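Local coordinates for nuclear fusion protein BIK1 (PDB 6FC5) that binds microtubules and is required for nuclear fusion, chromosome disjunction and nuclear segregation in mitosis, seen here as its N-terminal CAP-Gly domain, at residues D41-I46 and Q60-Q65. Numbering follows the deposited sequence.
Sequences DLLANI and QTEYPQ
Asp41 and Asn45 each offer a side-chain oxygen to a backbone N-H of segment 60-65, and these two bonds pin together two loops of the CAP-Gly domain, a small SH3-like β fold. One loop leaves strand 36-41; the other leads into its antiparallel neighbour, strand 67-71. At the buried end, CG of Asp41 stands anti to the backbone N (chi1 -175°), which carries the carboxylate across to Glu62. OD2 accepts from Glu62 N at 2.9 Å on its syn side, somewhat out of the carboxylate plane. OD1 accepts from Leu43 N, two residues on, at 2.9 Å, an Asx turn, and also bonds Ser66 OG, a hydroxyl that Tyr63 N shares. A short acid suits this place because each oxygen can accept independently, OD2 from Glu62 and OD1 from both Leu43 and Ser66; an asparagine here, with one NH2 that cannot accept, would probably leave Glu62 N, or else Leu43 N and Ser66 OG, without an acceptor. Of the Glu62 side chain, it is the aliphatic part that packs here: CG lies 3.9 Å from Leu43 CD2, and the bent chain takes the acid group away from Asp41. Tyr63 lays a ring edge along the turn, CE2 lying 3.6 Å from Leu43 O, near the ring plane, while CB of Glu62 rests over one face toward the rim. The Asn45 amide and this ring are steeply inclined, their planes 75° apart. Thr61 steadies its own loop, OG1 reaching Tyr63 O at 2.8 Å from above the carbonyl plane. Asn45, at the centre of an inverse γ-turn, suits the exposed end because its short side chain ends in an uncharged carbonyl that can accept from the facing backbone: OD1 touches CB of Tyr63 and takes the N-H of Gln65 at 2.9 Å, with an N-H...O angle of 151°.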
ATOM      1  N   ASP A  41      -0.286   5.007   1.295  1.00 19.47           N
ATOM      2  CA  ASP A  41      -0.149   6.206   2.044  1.00 22.74           C
ATOM      3  C   ASP A  41      -1.592   6.728   2.341  1.00 22.60           C
ATOM      4  O   ASP A  41      -2.314   7.097   1.436  1.00 22.05           O
ATOM      5  CB  ASP A  41       0.637   7.228   1.295  1.00 24.70           C
ATOM      6  CG  ASP A  41       0.925   8.510   2.128  1.00 28.29           C
ATOM      7  OD1 ASP A  41       0.372   8.659   3.254  1.00 28.24           O
ATOM      8  OD2 ASP A  41       1.718   9.394   1.649  1.00 27.98           O
ATOM      9  N   LEU A  42      -1.934   6.744   3.622  1.00 22.08           N
ATOM     10  CA  LEU A  42      -3.243   7.165   4.097  1.00 23.38           C
ATOM     11  C   LEU A  42      -3.423   8.673   4.265  1.00 25.86           C
ATOM     12  O   LEU A  42      -4.503   9.123   4.612  1.00 31.69           O
ATOM     13  CB  LEU A  42      -3.603   6.425   5.377  1.00 23.01           C
ATOM     14  CG  LEU A  42      -3.672   4.916   5.203  1.00 28.22           C
ATOM     15  CD1 LEU A  42      -3.533   4.195   6.524  1.00 32.62           C
ATOM     16  CD2 LEU A  42      -4.948   4.519   4.493  1.00 28.55           C
ATOM     17  N   LEU A  43      -2.344   9.423   4.078  1.00 23.33           N
ATOM     18  CA  LEU A  43      -2.371  10.909   4.079  1.00 25.95           C
ATOM     19  C   LEU A  43      -2.902  11.489   5.393  1.00 26.32           C
ATOM     20  O   LEU A  43      -3.409  12.567   5.422  1.00 26.39           O
ATOM     21  CB  LEU A  43      -3.178  11.477   2.899  1.00 32.94           C
ATOM     22  CG  LEU A  43      -2.903  10.853   1.513  1.00 38.80           C
ATOM     23  CD1 LEU A  43      -3.732  11.560   0.439  1.00 42.15           C
ATOM     24  CD2 LEU A  43      -1.437  10.989   1.208  1.00 41.42           C
ATOM     25  N   ALA A  44      -2.724  10.741   6.481  1.00 22.71           N
ATOM     26  CA  ALA A  44      -3.015  11.140   7.849  1.00 24.35           C
ATOM     27  C   ALA A  44      -2.323  10.101   8.689  1.00 22.46           C
ATOM     28  O   ALA A  44      -2.045   8.983   8.183  1.00 21.76           O
ATOM     29  CB  ALA A  44      -4.466  11.131   8.142  1.00 26.15           C
ATOM     30  N   ASN A  45      -2.099  10.387   9.961  1.00 19.07           N
ATOM     31  CA  ASN A  45      -1.355   9.497  10.839  1.00 20.19           C
ATOM     32  C   ASN A  45      -2.187   8.386  11.419  1.00 24.40           C
ATOM     33  O   ASN A  45      -2.132   8.121  12.617  1.00 22.97           O
ATOM     34  CB  ASN A  45      -0.648  10.286  11.939  1.00 20.64           C
ATOM     35  CG  ASN A  45       0.497  11.111  11.380  1.00 22.45           C
ATOM     36  OD1 ASN A  45       1.406  10.567  10.613  1.00 20.48           O
ATOM     37  ND2 ASN A  45       0.537  12.406  11.765  1.00 18.46           N
ATOM     38  N   ILE A  46      -2.910   7.703  10.539  1.00 24.20           N
ATOM     39  CA  ILE A  46      -3.745   6.573  10.911  1.00 26.17           C
ATOM     40  C   ILE A  46      -3.143   5.239  10.453  1.00 28.91           C
ATOM     41  O   ILE A  46      -3.782   4.204  10.539  1.00 25.84           O
ATOM     42  CB  ILE A  46      -5.187   6.732  10.414  1.00 26.82           C
ATOM     43  CG1 ILE A  46      -5.216   6.911   8.903  1.00 29.29           C
ATOM     44  CG2 ILE A  46      -5.832   7.928  11.086  1.00 31.71           C
ATOM     45  CD1 ILE A  46      -6.599   6.859   8.316  1.00 33.21           C
ATOM     46  N   GLN A  60       7.448   6.218  -0.168  1.00 20.90           N
ATOM     47  CA  GLN A  60       7.463   7.537   0.473  1.00 25.05           C
ATOM     48  C   GLN A  60       6.070   7.867   1.056  1.00 22.27           C
ATOM     49  O   GLN A  60       5.074   7.637   0.404  1.00 24.25           O
ATOM     50  CB  GLN A  60       7.742   8.635  -0.577  1.00 28.74           C
ATOM     51  CG  GLN A  60       8.122   9.943   0.070  1.00 31.77           C
ATOM     52  CD  GLN A  60       8.541  10.959  -0.947  1.00 43.84           C
ATOM     53  OE1 GLN A  60       8.385  10.753  -2.146  1.00 50.73           O
ATOM     54  NE2 GLN A  60       9.088  12.084  -0.472  1.00 52.28           N
ATOM     55  N   THR A  61       6.026   8.380   2.273  1.00 20.65           N
ATOM     56  CA  THR A  61       4.731   8.804   2.861  1.00 22.26           C
ATOM     57  C   THR A  61       4.773  10.304   3.164  1.00 22.85           C
ATOM     58  O   THR A  61       5.881  10.870   3.408  1.00 21.95           O
ATOM     59  CB  THR A  61       4.468   8.074   4.192  1.00 22.89           C
ATOM     60  OG1 THR A  61       5.442   8.473   5.163  1.00 24.00           O
ATOM     61  CG2 THR A  61       4.478   6.590   4.043  1.00 23.22           C
ATOM     62  N   GLU A  62       3.618  10.916   3.183  1.00 23.05           N
ATOM     63  CA  GLU A  62       3.488  12.354   3.498  1.00 26.85           C
ATOM     64  C   GLU A  62       3.799  12.639   4.976  1.00 25.13           C
ATOM     65  O   GLU A  62       4.440  13.614   5.277  1.00 24.91           O
ATOM     66  CB  GLU A  62       2.066  12.884   3.145  1.00 33.26           C
ATOM     67  CG  GLU A  62       1.813  13.165   1.653  1.00 49.21           C
ATOM     68  CD  GLU A  62       2.840  14.166   1.086  1.00 53.93           C
ATOM     69  OE1 GLU A  62       3.088  15.205   1.738  1.00 63.33           O
ATOM     70  OE2 GLU A  62       3.447  13.878   0.037  1.00 73.64           O
ATOM     71  N   TYR A  63       3.335  11.763   5.874  1.00 20.38           N
ATOM     72  CA  TYR A  63       3.507  11.934   7.329  1.00 20.49           C
ATOM     73  C   TYR A  63       4.157  10.731   7.995  1.00 20.78           C
ATOM     74  O   TYR A  63       4.184   9.630   7.398  1.00 22.97           O
ATOM     75  CB  TYR A  63       2.146  12.209   7.975  1.00 21.89           C
ATOM     76  CG  TYR A  63       1.437  13.360   7.308  1.00 23.77           C
ATOM     77  CD1 TYR A  63       1.922  14.658   7.442  1.00 24.58           C
ATOM     78  CD2 TYR A  63       0.358  13.138   6.468  1.00 26.36           C
ATOM     79  CE1 TYR A  63       1.330  15.721   6.760  1.00 26.77           C
ATOM     80  CE2 TYR A  63      -0.285  14.215   5.816  1.00 27.98           C
ATOM     81  CZ  TYR A  63       0.208  15.466   5.956  1.00 30.13           C
ATOM     82  OH  TYR A  63      -0.419  16.431   5.272  1.00 32.76           O
ATOM     83  N   PRO A  64       4.666  10.904   9.212  1.00 20.29           N
ATOM     84  CA  PRO A  64       5.491   9.838   9.822  1.00 19.76           C
ATOM     85  C   PRO A  64       4.772   8.547  10.134  1.00 21.52           C
ATOM     86  O   PRO A  64       5.436   7.495  10.190  1.00 19.11           O
ATOM     87  CB  PRO A  64       5.956  10.448  11.158  1.00 23.26           C
ATOM     88  CG  PRO A  64       5.890  11.938  10.926  1.00 22.28           C
ATOM     89  CD  PRO A  64       4.682  12.134  10.074  1.00 22.08           C
ATOM     90  N   GLN A  65       3.434   8.587  10.270  1.00 19.00           N
ATOM     91  CA  GLN A  65       2.656   7.350  10.449  1.00 20.76           C
ATOM     92  C   GLN A  65       1.582   7.217   9.464  1.00 20.70           C
ATOM     93  O   GLN A  65       0.524   6.645   9.795  1.00 21.09           O
ATOM     94  CB  GLN A  65       2.055   7.286  11.863  1.00 21.98           C
ATOM     95  CG  GLN A  65       3.071   6.800  12.869  1.00 29.26           C
ATOM     96  CD  GLN A  65       3.886   7.969  13.452  1.00 39.08           C
ATOM     97  OE1 GLN A  65       3.309   8.935  13.960  1.00 46.73           O
ATOM     98  NE2 GLN A  65       5.237   7.860  13.431  1.00 45.67           N
TER